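Local coordinates for cellulose-binding protein (Saccharophagus degradans, PDB 2X32) that binds a long polyisoprenoid diphosphate inside a YceI-like beta barrel, probably for polyisoprenoid transport, and is implicated in plant cell wall breakdown, at residues S16-V21 and A47-D52; A106-H111 and G115-Q120. All coordinates share one frame; numbering follows the deposited sequence.

Read from the N terminus, the chain first lays down strand 7-24, turns back through strand 28-42, and returns as strand 46-52; contact 1 closes this loop by letting 16-21 and 47-52 meet through side chains across the strand between them. The chain then runs through helix 61-72 and strand 79-85 before contact 2 closes a much shorter loop, the hairpin of strands 99-109 and 115-125. The two loops follow one another in series, neither nested nor crossed. Strand 79-85, paired with both 46-52 and 99-109, bridges them within one sheet. The contacts do not touch; their centres are about 12 Å apart and their nearest atoms about 5 Å. The same octaprenyl chain passes along both.

Contact 1 (S16-V21 and A47-D52); sequences SFLNFV and AQLVID. With OTP ((2E,6E,10E,14E,18E,22E,26E)-3,7,11,15,19,23,27,31-octamethyldotriaconta-2,6,10,14,18,22,26,30-octaenyl trihydrogen diphosphate), chain C.
Leu18 meets Leu49 and Ile51 purely through methyl groups, with no hydrogen bond between segments 16-21 and 47-52. CD1 of Leu18 does all the touching on its side, approaching Leu49 CD2 at 3.8 Å and Ile51 CD1 at 4.1 Å. The branches of Leu18 and Leu49 meet at a slant. With CG of Leu18 anti to the backbone nitrogen (chi1 -177°), the isobutyl group projects from its strand to meet the other two; Ile51 answers with the far end of its longer branch.

Strand 28-42 runs between the two segments and pairs with both, which keeps the CA atoms of Leu18 and Ile51 8.5 Å apart; the curl of the antiparallel sheet turns their side chains together on the inside of the YceI-like barrel. Phe34 of that middle strand touches both Leu18 and Ile51, and Leu174 of strand 167-177 packs on Leu49.

A second set of contacts is with the polyisoprenoid. Ile51 CD1 comes within 3.7 Å of OTP C19, while Leu18 CD1, already shared with Leu49, lies 3.9 Å from OTP C16. Farther toward the diphosphate, the Phe20 ring offers a face to the chain: OTP C25 sits 4.1 Å above the ring plane, displaced toward the rim, and Phe20 CE1 reaches OTP C31 at 3.9 Å. Toward the opposite terminus of the lipid, Ala47 CB abuts OTP C5 at 3.7 Å, and the branch methyl C8 of OTP rests against Leu49 CB.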
ATOM      1  N   SER A  16       7.506   8.622  -3.517  1.00  6.91           N
ATOM      2  CA  SER A  16       6.948   7.473  -2.802  1.00  6.00           C
ATOM      3  C   SER A  16       6.536   6.363  -3.749  1.00  5.95           C
ATOM      4  O   SER A  16       6.059   6.630  -4.835  1.00  7.25           O
ATOM      5  CB  SER A  16       5.740   7.924  -1.973  1.00  6.51           C
ATOM      6  OG  SER A  16       6.129   8.862  -0.967  1.00  6.13           O
ATOM      7  N   PHE A  17       6.545   5.127  -3.278  1.00  5.57           N
ATOM      8  CA  PHE A  17       6.096   4.032  -4.090  0.50  5.55           C
ATOM      9  C   PHE A  17       5.471   2.915  -3.269  1.00  5.89           C
ATOM     10  O   PHE A  17       5.744   2.776  -2.096  1.00  5.95           O
ATOM     11  CB  PHE A  17       7.204   3.520  -5.039  0.50  6.44           C
ATOM     12  CG  PHE A  17       8.504   3.048  -4.379  0.50  8.03           C
ATOM     13  CD1 PHE A  17       8.618   1.747  -3.930  0.50  9.32           C
ATOM     14  CD2 PHE A  17       9.627   3.856  -4.324  0.50  7.22           C
ATOM     15  CE1 PHE A  17       9.823   1.274  -3.355  0.50 10.14           C
ATOM     16  CE2 PHE A  17      10.847   3.374  -3.776  0.50  9.40           C
ATOM     17  CZ  PHE A  17      10.916   2.093  -3.286  0.50  9.33           C
ATOM     18  N   LEU A  18       4.611   2.142  -3.911  1.00  4.87           N
ATOM     19  CA  LEU A  18       3.997   0.965  -3.291  1.00  4.28           C
ATOM     20  C   LEU A  18       3.826  -0.083  -4.370  1.00  6.22           C
ATOM     21  O   LEU A  18       3.276   0.198  -5.431  1.00  7.03           O
ATOM     22  CB  LEU A  18       2.703   1.280  -2.578  1.00  5.87           C
ATOM     23  CG  LEU A  18       2.063   0.137  -1.859  1.00  7.76           C
ATOM     24  CD1 LEU A  18       1.273   0.627  -0.659  1.00  8.36           C
ATOM     25  CD2 LEU A  18       1.170  -0.701  -2.801  1.00  8.90           C
ATOM     26  N   ASN A  19       4.345  -1.262  -4.116  1.00  5.60           N
ATOM     27  CA  ASN A  19       4.455  -2.383  -5.064  0.50  5.11           C
ATOM     28  C   ASN A  19       3.738  -3.605  -4.469  1.00  5.42           C
ATOM     29  O   ASN A  19       3.683  -3.735  -3.249  1.00  5.53           O
ATOM     30  CB  ASN A  19       5.918  -2.824  -5.265  0.50  4.85           C
ATOM     31  CG  ASN A  19       6.811  -1.771  -5.976  0.50  7.66           C
ATOM     32  OD1 ASN A  19       6.347  -0.783  -6.544  0.50 10.73           O
ATOM     33  ND2 ASN A  19       8.114  -1.961  -5.818  0.50 12.81           N
ATOM     34  N   PHE A  20       3.318  -4.530  -5.326  1.00  5.36           N
ATOM     35  CA  PHE A  20       2.769  -5.799  -4.891  1.00  5.80           C
ATOM     36  C   PHE A  20       3.157  -6.851  -5.875  1.00  6.15           C
ATOM     37  O   PHE A  20       3.408  -6.562  -7.040  1.00  7.09           O
ATOM     38  CB  PHE A  20       1.254  -5.688  -4.680  1.00  6.30           C
ATOM     39  CG  PHE A  20       0.446  -5.434  -5.918  1.00  7.25           C
ATOM     40  CD1 PHE A  20      -0.161  -6.488  -6.633  1.00  7.14           C
ATOM     41  CD2 PHE A  20       0.241  -4.144  -6.372  1.00  9.26           C
ATOM     42  CE1 PHE A  20      -0.953  -6.230  -7.736  1.00  7.73           C
ATOM     43  CE2 PHE A  20      -0.533  -3.883  -7.513  1.00  9.05           C
ATOM     44  CZ  PHE A  20      -1.138  -4.940  -8.176  1.00  8.26           C
ATOM     45  N   VAL A  21       3.261  -8.077  -5.397  1.00  4.63           N
ATOM     46  CA  VAL A  21       3.790  -9.152  -6.206  1.00  5.16           C
ATOM     47  C   VAL A  21       2.744 -10.250  -6.399  1.00  5.89           C
ATOM     48  O   VAL A  21       2.229 -10.803  -5.407  1.00  5.83           O
ATOM     49  CB  VAL A  21       5.067  -9.766  -5.571  1.00  5.62           C
ATOM     50  CG1 VAL A  21       5.571 -10.950  -6.387  1.00  8.17           C
ATOM     51  CG2 VAL A  21       6.151  -8.711  -5.370  1.00  5.79           C
ATOM     52  N   ALA A  47      -2.114   9.296  10.398  1.00  3.57           N
ATOM     53  CA  ALA A  47      -1.453   9.147   9.123  1.00  4.09           C
ATOM     54  C   ALA A  47      -2.370   8.468   8.138  1.00  4.50           C
ATOM     55  O   ALA A  47      -3.089   7.525   8.491  1.00  4.71           O
ATOM     56  CB  ALA A  47      -0.179   8.309   9.266  1.00  3.66           C
ATOM     57  N   GLN A  48      -2.355   8.931   6.888  1.00  3.65           N
ATOM     58  CA  GLN A  48      -3.113   8.283   5.865  0.50  4.97           C
ATOM     59  C   GLN A  48      -2.254   8.059   4.625  1.00  4.99           C
ATOM     60  O   GLN A  48      -1.372   8.854   4.299  1.00  5.04           O
ATOM     61  CB  GLN A  48      -4.387   9.090   5.591  0.50  6.09           C
ATOM     62  CG  GLN A  48      -5.410   8.435   4.727  0.50  7.18           C
ATOM     63  CD  GLN A  48      -6.756   9.115   4.863  0.50  7.36           C
ATOM     64  OE1 GLN A  48      -7.548   8.808   5.765  0.50 12.64           O
ATOM     65  NE2 GLN A  48      -7.030  10.036   3.954  0.50 12.77           N
ATOM     66  N   LEU A  49      -2.534   6.957   3.952  1.00  4.34           N
ATOM     67  CA  LEU A  49      -1.970   6.673   2.644  1.00  3.96           C
ATOM     68  C   LEU A  49      -3.222   6.333   1.797  1.00  4.71           C
ATOM     69  O   LEU A  49      -3.975   5.423   2.120  1.00  4.14           O
ATOM     70  CB  LEU A  49      -1.030   5.475   2.642  1.00  3.83           C
ATOM     71  CG  LEU A  49      -0.570   5.041   1.247  1.00  4.58           C
ATOM     72  CD1 LEU A  49       0.355   6.143   0.636  1.00  5.91           C
ATOM     73  CD2 LEU A  49       0.203   3.728   1.322  1.00  5.92           C
ATOM     74  N   VAL A  50      -3.432   7.045   0.694  1.00  4.39           N
ATOM     75  CA  VAL A  50      -4.516   6.768  -0.222  1.00  4.16           C
ATOM     76  C   VAL A  50      -3.861   6.229  -1.524  1.00  4.01           C
ATOM     77  O   VAL A  50      -3.011   6.882  -2.158  1.00  5.67           O
ATOM     78  CB  VAL A  50      -5.331   8.004  -0.528  1.00  3.96           C
ATOM     79  CG1 VAL A  50      -6.475   7.695  -1.543  1.00  6.44           C
ATOM     80  CG2 VAL A  50      -5.856   8.656   0.756  1.00  5.96           C
ATOM     81  N   ILE A  51      -4.290   5.032  -1.903  1.00  3.46           N
ATOM     82  CA  ILE A  51      -3.750   4.340  -3.032  1.00  4.99           C
ATOM     83  C   ILE A  51      -4.780   4.419  -4.174  1.00  2.06           C
ATOM     84  O   ILE A  51      -5.892   3.929  -4.045  1.00  3.68           O
ATOM     85  CB  ILE A  51      -3.498   2.850  -2.699  1.00  4.60           C
ATOM     86  CG1 ILE A  51      -2.493   2.739  -1.560  1.00  4.37           C
ATOM     87  CG2 ILE A  51      -2.944   2.113  -3.958  1.00  4.85           C
ATOM     88  CD1 ILE A  51      -2.731   1.611  -0.672  1.00 10.28           C
ATOM     89  N   ASP A  52      -4.405   5.047  -5.295  1.00  2.41           N
ATOM     90  CA  ASP A  52      -5.294   5.177  -6.427  1.00  2.52           C
ATOM     91  C   ASP A  52      -5.330   3.885  -7.233  1.00  2.56           C
ATOM     92  O   ASP A  52      -4.383   3.535  -7.931  1.00  3.04           O
ATOM     93  CB  ASP A  52      -4.815   6.339  -7.283  1.00  2.00           C
ATOM     94  CG  ASP A  52      -5.569   6.503  -8.591  1.00  2.93           C
ATOM     95  OD1 ASP A  52      -6.555   5.768  -8.825  1.00  2.88           O
ATOM     96  OD2 ASP A  52      -5.110   7.367  -9.412  1.00  3.95           O
TER
HETATM   97  O7  OTP C1174      -0.017 -15.802 -18.068  0.50 32.14           O
HETATM   98  P2  OTP C1174      -0.786 -14.833 -18.928  0.50 29.91           P
HETATM   99  O5  OTP C1174      -1.733 -15.524 -19.892  0.50 31.96           O
HETATM  100  O6  OTP C1174       0.052 -13.747 -19.547  0.50 29.44           O
HETATM  101  O4  OTP C1174      -1.809 -14.102 -17.860  1.00 32.65           O
HETATM  102  P1  OTP C1174      -1.764 -12.564 -17.366  1.00 31.70           P
HETATM  103  O2  OTP C1174      -0.664 -12.516 -16.324  1.00 33.32           O
HETATM  104  O3  OTP C1174      -1.898 -11.534 -18.469  1.00 37.61           O
HETATM  105  O1  OTP C1174      -3.061 -12.326 -16.426  1.00 30.72           O
HETATM  106  C40 OTP C1174      -3.078 -12.990 -15.146  1.00 23.59           C
HETATM  107  C39 OTP C1174      -3.148 -11.963 -14.008  1.00 20.06           C
HETATM  108  C37 OTP C1174      -2.376 -12.011 -12.939  1.00 16.74           C
HETATM  109  C38 OTP C1174      -1.266 -13.029 -12.647  1.00 17.55           C
HETATM  110  C36 OTP C1174      -2.562 -10.972 -11.838  1.00 17.38           C
HETATM  111  C35 OTP C1174      -3.206 -11.496 -10.581  1.00 18.06           C
HETATM  112  C34 OTP C1174      -3.260 -10.405  -9.494  1.00 17.41           C
HETATM  113  C32 OTP C1174      -3.134 -10.611  -8.177  1.00 13.20           C
HETATM  114  C33 OTP C1174      -2.816 -11.950  -7.605  1.00 14.32           C
HETATM  115  C31 OTP C1174      -3.147  -9.374  -7.267  1.00 13.34           C
HETATM  116  C30 OTP C1174      -4.158  -9.326  -6.151  1.00 13.68           C
HETATM  117  C29 OTP C1174      -3.978  -8.094  -5.270  1.00 11.86           C
HETATM  118  C27 OTP C1174      -4.167  -8.076  -3.955  1.00 10.61           C
HETATM  119  C28 OTP C1174      -4.703  -9.246  -3.134  1.00 13.01           C
HETATM  120  C26 OTP C1174      -3.812  -6.857  -3.131  1.00 10.32           C
HETATM  121  C25 OTP C1174      -3.165  -5.702  -3.863  1.00  8.88           C
HETATM  122  C24 OTP C1174      -2.446  -4.692  -2.952  1.00  9.27           C
HETATM  123  C22 OTP C1174      -2.919  -3.510  -2.562  1.00  8.65           C
HETATM  124  C23 OTP C1174      -4.193  -2.866  -3.050  1.00 10.54           C
HETATM  125  C21 OTP C1174      -2.089  -2.705  -1.604  1.00  8.95           C
HETATM  126  C20 OTP C1174      -2.711  -2.605  -0.186  1.00 12.14           C
HETATM  127  C19 OTP C1174      -1.903  -1.740   0.782  1.00  9.21           C
HETATM  128  C17 OTP C1174      -1.125  -2.178   1.771  1.00  8.99           C
HETATM  129  C18 OTP C1174      -1.021  -3.583   2.253  1.00 11.92           C
HETATM  130  C16 OTP C1174      -0.251  -1.172   2.504  1.00  8.54           C
HETATM  131  C15 OTP C1174      -0.556  -1.096   3.973  1.00  7.86           C
HETATM  132  C14 OTP C1174       0.052   0.132   4.603  1.00  8.57           C
HETATM  133  C12 OTP C1174       0.553   0.192   5.862  1.00  8.65           C
HETATM  134  C13 OTP C1174       0.610  -1.034   6.771  1.00 13.39           C
HETATM  135  C11 OTP C1174       1.099   1.455   6.446  1.00  7.24           C
HETATM  136  C10 OTP C1174       1.259   2.618   5.552  1.00  8.19           C
HETATM  137  C9  OTP C1174       2.056   3.798   6.112  1.00  8.40           C
HETATM  138  C7  OTP C1174       1.562   4.967   6.550  1.00  7.54           C
HETATM  139  C8  OTP C1174       0.116   5.412   6.461  1.00  7.25           C
HETATM  140  C6  OTP C1174       2.531   5.962   7.145  1.00  6.38           C
HETATM  141  C5  OTP C1174       2.590   5.939   8.661  1.00  8.10           C
HETATM  142  C4  OTP C1174       3.486   7.003   9.224  1.00  9.13           C
HETATM  143  C2  OTP C1174       4.252   6.821  10.305  1.00  8.20           C
HETATM  144  C3  OTP C1174       4.373   5.609  11.162  1.00 11.22           C
HETATM  145  C1  OTP C1174       5.079   7.984  10.776  1.00  8.78           C

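Contact 2 (A106-H111 and G115-Q120); sequences ATLDLH and GVIDTQ. With OTP ((2E,6E,10E,14E,18E,22E,26E)-3,7,11,15,19,23,27,31-octamethyldotriaconta-2,6,10,14,18,22,26,30-octaenyl trihydrogen diphosphate), chain C.
Ala106 and Ile117 form a hydrogen-bonded pair in the antiparallel beta hairpin of strands 99-109 and 115-125, part of the YceI-like barrel wall. Both polar groups of each residue are used across this pair: Ala106 N donates to Ile117 O at 2.9 Å, and Ile117 N returns a nearly straight bond to Ala106 O at 2.7 Å (173° at the hydrogen). Two residues nearer the turn the pattern repeats. Leu108 N donates to Gly115 O at 2.8 Å, whereas Gly115 N reaches Leu108 O at 3.0 Å along a more bent path (152°), this nitrogen lying tilted from the plane of the Leu108 carbonyl.

Two of these acceptors also receive CA-H...O contacts, Ala106 O from Val116 CA and Gly115 O from Thr107 CA. Thr107 and Val116 themselves form the intervening non-hydrogen-bonded pair, and backbone bonds tie Thr107 to Thr83 of the adjoining strand. Outward, Asp118 OD1 is satisfied by Ser105 OG.

The opposite face, bearing Ala106, Leu108 and Ile117, is apolar and lines the lipid pocket. Leu108 CD2 rests 3.9 Å from Ile117 CD1, and that same Ile117 CD1 touches the branch methyl C18 of OTP at 3.8 Å.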
ATOM      1  N   ALA A 106      -2.844  -0.816  11.552  1.00  7.92           N
ATOM      2  CA  ALA A 106      -3.237   0.099  10.472  1.00  8.19           C
ATOM      3  C   ALA A 106      -4.534  -0.434   9.926  1.00  8.23           C
ATOM      4  O   ALA A 106      -4.672  -1.634   9.703  1.00 13.19           O
ATOM      5  CB  ALA A 106      -2.182   0.068   9.369  1.00  8.42           C
ATOM      6  N   THR A 107      -5.494   0.439   9.661  1.00  4.95           N
ATOM      7  CA  THR A 107      -6.709   0.005   9.004  0.50  4.20           C
ATOM      8  C   THR A 107      -6.574   0.199   7.504  1.00  5.19           C
ATOM      9  O   THR A 107      -6.183   1.266   7.051  1.00  7.98           O
ATOM     10  CB  THR A 107      -7.905   0.768   9.570  0.50  5.18           C
ATOM     11  OG1 THR A 107      -7.969   0.516  10.974  0.50  5.61           O
ATOM     12  CG2 THR A 107      -9.224   0.284   8.949  0.50  4.34           C
ATOM     13  N   LEU A 108      -6.840  -0.860   6.771  1.00  4.74           N
ATOM     14  CA  LEU A 108      -6.837  -0.853   5.298  1.00  4.47           C
ATOM     15  C   LEU A 108      -8.269  -1.012   4.823  1.00  5.37           C
ATOM     16  O   LEU A 108      -8.900  -2.059   5.055  1.00  5.34           O
ATOM     17  CB  LEU A 108      -5.952  -1.945   4.707  1.00  4.00           C
ATOM     18  CG  LEU A 108      -6.091  -2.149   3.196  1.00  4.89           C
ATOM     19  CD1 LEU A 108      -5.634  -0.906   2.385  1.00  6.54           C
ATOM     20  CD2 LEU A 108      -5.215  -3.400   2.801  1.00  6.10           C
ATOM     21  N   ASP A 109      -8.779  -0.007   4.120  1.00  4.31           N
ATOM     22  CA  ASP A 109     -10.084  -0.019   3.477  1.00  5.27           C
ATOM     23  C   ASP A 109      -9.859  -0.322   2.005  1.00  4.24           C
ATOM     24  O   ASP A 109      -9.425   0.571   1.239  1.00  5.28           O
ATOM     25  CB  ASP A 109     -10.784   1.334   3.681  1.00  6.72           C
ATOM     26  CG  ASP A 109     -12.050   1.476   2.882  1.00 10.04           C
ATOM     27  OD1 ASP A 109     -12.660   0.449   2.581  1.00  9.53           O
ATOM     28  OD2 ASP A 109     -12.392   2.630   2.495  1.00 15.43           O
ATOM     29  N   LEU A 110     -10.043  -1.600   1.638  1.00  4.93           N
ATOM     30  CA  LEU A 110      -9.818  -2.101   0.301  1.00  4.18           C
ATOM     31  C   LEU A 110     -10.979  -2.952  -0.123  1.00  4.60           C
ATOM     32  O   LEU A 110     -11.374  -3.875   0.615  1.00  5.09           O
ATOM     33  CB  LEU A 110      -8.564  -2.960   0.278  1.00  4.26           C
ATOM     34  CG  LEU A 110      -8.223  -3.753  -0.976  1.00  3.21           C
ATOM     35  CD1 LEU A 110      -8.042  -2.754  -2.191  1.00  4.70           C
ATOM     36  CD2 LEU A 110      -6.954  -4.595  -0.770  1.00  3.77           C
ATOM     37  N   HIS A 111     -11.482  -2.668  -1.320  1.00  5.65           N
ATOM     38  CA  HIS A 111     -12.524  -3.457  -1.927  1.00  4.97           C
ATOM     39  C   HIS A 111     -13.732  -3.660  -1.012  1.00  6.03           C
ATOM     40  O   HIS A 111     -14.350  -4.745  -0.980  1.00  6.50           O
ATOM     41  CB  HIS A 111     -11.938  -4.765  -2.435  1.00  5.26           C
ATOM     42  CG  HIS A 111     -12.829  -5.554  -3.338  1.00  5.15           C
ATOM     43  ND1 HIS A 111     -13.319  -5.114  -4.555  1.00  8.81           N
ATOM     44  CD2 HIS A 111     -13.337  -6.792  -3.156  1.00  3.24           C
ATOM     45  CE1 HIS A 111     -14.096  -6.074  -5.075  1.00  2.16           C
ATOM     46  NE2 HIS A 111     -14.110  -7.086  -4.238  1.00  9.67           N
ATOM     47  N   GLY A 115     -10.068  -3.772   7.186  1.00  7.23           N
ATOM     48  CA  GLY A 115      -9.368  -4.736   7.993  1.00  8.42           C
ATOM     49  C   GLY A 115      -8.198  -4.113   8.667  1.00  8.18           C
ATOM     50  O   GLY A 115      -7.751  -3.057   8.280  1.00  9.69           O
ATOM     51  N   VAL A 116      -7.700  -4.746   9.706  1.00  7.79           N
ATOM     52  CA  VAL A 116      -6.542  -4.222  10.415  1.00  8.75           C
ATOM     53  C   VAL A 116      -5.309  -4.995  10.003  1.00  9.86           C
ATOM     54  O   VAL A 116      -5.334  -6.246   9.934  1.00 11.85           O
ATOM     55  CB  VAL A 116      -6.708  -4.315  11.908  1.00  8.66           C
ATOM     56  CG1 VAL A 116      -5.439  -3.869  12.612  1.00  8.96           C
ATOM     57  CG2 VAL A 116      -7.850  -3.461  12.362  1.00  9.85           C
ATOM     58  N   ILE A 117      -4.247  -4.255   9.691  1.00  9.65           N
ATOM     59  CA  ILE A 117      -2.909  -4.846   9.406  1.00  9.52           C
ATOM     60  C   ILE A 117      -2.064  -4.551  10.603  1.00  9.08           C
ATOM     61  O   ILE A 117      -1.781  -3.400  10.916  1.00  8.69           O
ATOM     62  CB  ILE A 117      -2.295  -4.250   8.133  1.00  8.23           C
ATOM     63  CG1 ILE A 117      -3.184  -4.554   6.942  1.00 13.70           C
ATOM     64  CG2 ILE A 117      -0.796  -4.762   7.946  1.00 11.64           C
ATOM     65  CD1 ILE A 117      -2.675  -3.899   5.696  1.00 13.48           C
ATOM     66  N   ASP A 118      -1.713  -5.606  11.341  1.00 10.37           N
ATOM     67  CA  ASP A 118      -0.829  -5.509  12.482  1.00 11.33           C
ATOM     68  C   ASP A 118       0.586  -5.776  11.959  1.00 12.24           C
ATOM     69  O   ASP A 118       0.911  -6.893  11.545  1.00 12.19           O
ATOM     70  CB  ASP A 118      -1.220  -6.560  13.549  1.00 12.96           C
ATOM     71  CG  ASP A 118      -2.538  -6.232  14.212  1.00 19.59           C
ATOM     72  OD1 ASP A 118      -2.646  -5.109  14.780  1.00 25.72           O
ATOM     73  OD2 ASP A 118      -3.469  -7.098  14.183  1.00 29.28           O
ATOM     74  N   THR A 119       1.390  -4.733  11.882  1.00 11.45           N
ATOM     75  CA  THR A 119       2.726  -4.896  11.275  1.00 11.26           C
ATOM     76  C   THR A 119       3.673  -3.905  11.908  1.00 10.70           C
ATOM     77  O   THR A 119       3.304  -3.054  12.726  1.00 11.87           O
ATOM     78  CB  THR A 119       2.678  -4.729   9.761  1.00 12.87           C
ATOM     79  OG1 THR A 119       3.878  -5.259   9.152  1.00 11.66           O
ATOM     80  CG2 THR A 119       2.519  -3.248   9.380  1.00 12.73           C
ATOM     81  N   GLN A 120       4.932  -3.976  11.520  1.00  8.10           N
ATOM     82  CA  GLN A 120       5.946  -3.115  12.064  1.00  5.81           C
ATOM     83  C   GLN A 120       6.494  -2.246  10.922  1.00  4.71           C
ATOM     84  O   GLN A 120       6.791  -2.766   9.825  1.00  5.47           O
ATOM     85  CB  GLN A 120       7.077  -3.981  12.638  1.00  6.14           C
ATOM     86  CG  GLN A 120       8.029  -3.251  13.422  1.00  6.46           C
ATOM     87  CD  GLN A 120       8.941  -4.280  14.155  1.00  9.01           C
ATOM     88  OE1 GLN A 120       9.738  -4.959  13.482  1.00 12.44           O
ATOM     89  NE2 GLN A 120       8.748  -4.507  15.465  1.00  8.28           N
TER
HETATM   90  O7  OTP C1174      -0.017 -15.802 -18.068  0.50 32.14           O
HETATM   91  P2  OTP C1174      -0.786 -14.833 -18.928  0.50 29.91           P
HETATM   92  O5  OTP C1174      -1.733 -15.524 -19.892  0.50 31.96           O
HETATM   93  O6  OTP C1174       0.052 -13.747 -19.547  0.50 29.44           O
HETATM   94  O4  OTP C1174      -1.809 -14.102 -17.860  1.00 32.65           O
HETATM   95  P1  OTP C1174      -1.764 -12.564 -17.366  1.00 31.70           P
HETATM   96  O2  OTP C1174      -0.664 -12.516 -16.324  1.00 33.32           O
HETATM   97  O3  OTP C1174      -1.898 -11.534 -18.469  1.00 37.61           O
HETATM   98  O1  OTP C1174      -3.061 -12.326 -16.426  1.00 30.72           O
HETATM   99  C40 OTP C1174      -3.078 -12.990 -15.146  1.00 23.59           C
HETATM  100  C39 OTP C1174      -3.148 -11.963 -14.008  1.00 20.06           C
HETATM  101  C37 OTP C1174      -2.376 -12.011 -12.939  1.00 16.74           C
HETATM  102  C38 OTP C1174      -1.266 -13.029 -12.647  1.00 17.55           C
HETATM  103  C36 OTP C1174      -2.562 -10.972 -11.838  1.00 17.38           C
HETATM  104  C35 OTP C1174      -3.206 -11.496 -10.581  1.00 18.06           C
HETATM  105  C34 OTP C1174      -3.260 -10.405  -9.494  1.00 17.41           C
HETATM  106  C32 OTP C1174      -3.134 -10.611  -8.177  1.00 13.20           C
HETATM  107  C33 OTP C1174      -2.816 -11.950  -7.605  1.00 14.32           C
HETATM  108  C31 OTP C1174      -3.147  -9.374  -7.267  1.00 13.34           C
HETATM  109  C30 OTP C1174      -4.158  -9.326  -6.151  1.00 13.68           C
HETATM  110  C29 OTP C1174      -3.978  -8.094  -5.270  1.00 11.86           C
HETATM  111  C27 OTP C1174      -4.167  -8.076  -3.955  1.00 10.61           C
HETATM  112  C28 OTP C1174      -4.703  -9.246  -3.134  1.00 13.01           C
HETATM  113  C26 OTP C1174      -3.812  -6.857  -3.131  1.00 10.32           C
HETATM  114  C25 OTP C1174      -3.165  -5.702  -3.863  1.00  8.88           C
HETATM  115  C24 OTP C1174      -2.446  -4.692  -2.952  1.00  9.27           C
HETATM  116  C22 OTP C1174      -2.919  -3.510  -2.562  1.00  8.65           C
HETATM  117  C23 OTP C1174      -4.193  -2.866  -3.050  1.00 10.54           C
HETATM  118  C21 OTP C1174      -2.089  -2.705  -1.604  1.00  8.95           C
HETATM  119  C20 OTP C1174      -2.711  -2.605  -0.186  1.00 12.14           C
HETATM  120  C19 OTP C1174      -1.903  -1.740   0.782  1.00  9.21           C
HETATM  121  C17 OTP C1174      -1.125  -2.178   1.771  1.00  8.99           C
HETATM  122  C18 OTP C1174      -1.021  -3.583   2.253  1.00 11.92           C
HETATM  123  C16 OTP C1174      -0.251  -1.172   2.504  1.00  8.54           C
HETATM  124  C15 OTP C1174      -0.556  -1.096   3.973  1.00  7.86           C
HETATM  125  C14 OTP C1174       0.052   0.132   4.603  1.00  8.57           C
HETATM  126  C12 OTP C1174       0.553   0.192   5.862  1.00  8.65           C
HETATM  127  C13 OTP C1174       0.610  -1.034   6.771  1.00 13.39           C
HETATM  128  C11 OTP C1174       1.099   1.455   6.446  1.00  7.24           C
HETATM  129  C10 OTP C1174       1.259   2.618   5.552  1.00  8.19           C
HETATM  130  C9  OTP C1174       2.056   3.798   6.112  1.00  8.40           C
HETATM  131  C7  OTP C1174       1.562   4.967   6.550  1.00  7.54           C
HETATM  132  C8  OTP C1174       0.116   5.412   6.461  1.00  7.25           C
HETATM  133  C6  OTP C1174       2.531   5.962   7.145  1.00  6.38           C
HETATM  134  C5  OTP C1174       2.590   5.939   8.661  1.00  8.10           C
HETATM  135  C4  OTP C1174       3.486   7.003   9.224  1.00  9.13           C
HETATM  136  C2  OTP C1174       4.252   6.821  10.305  1.00  8.20           C
HETATM  137  C3  OTP C1174       4.373   5.609  11.162  1.00 11.22           C
HETATM  138  C1  OTP C1174       5.079   7.984  10.776  1.00  8.78           C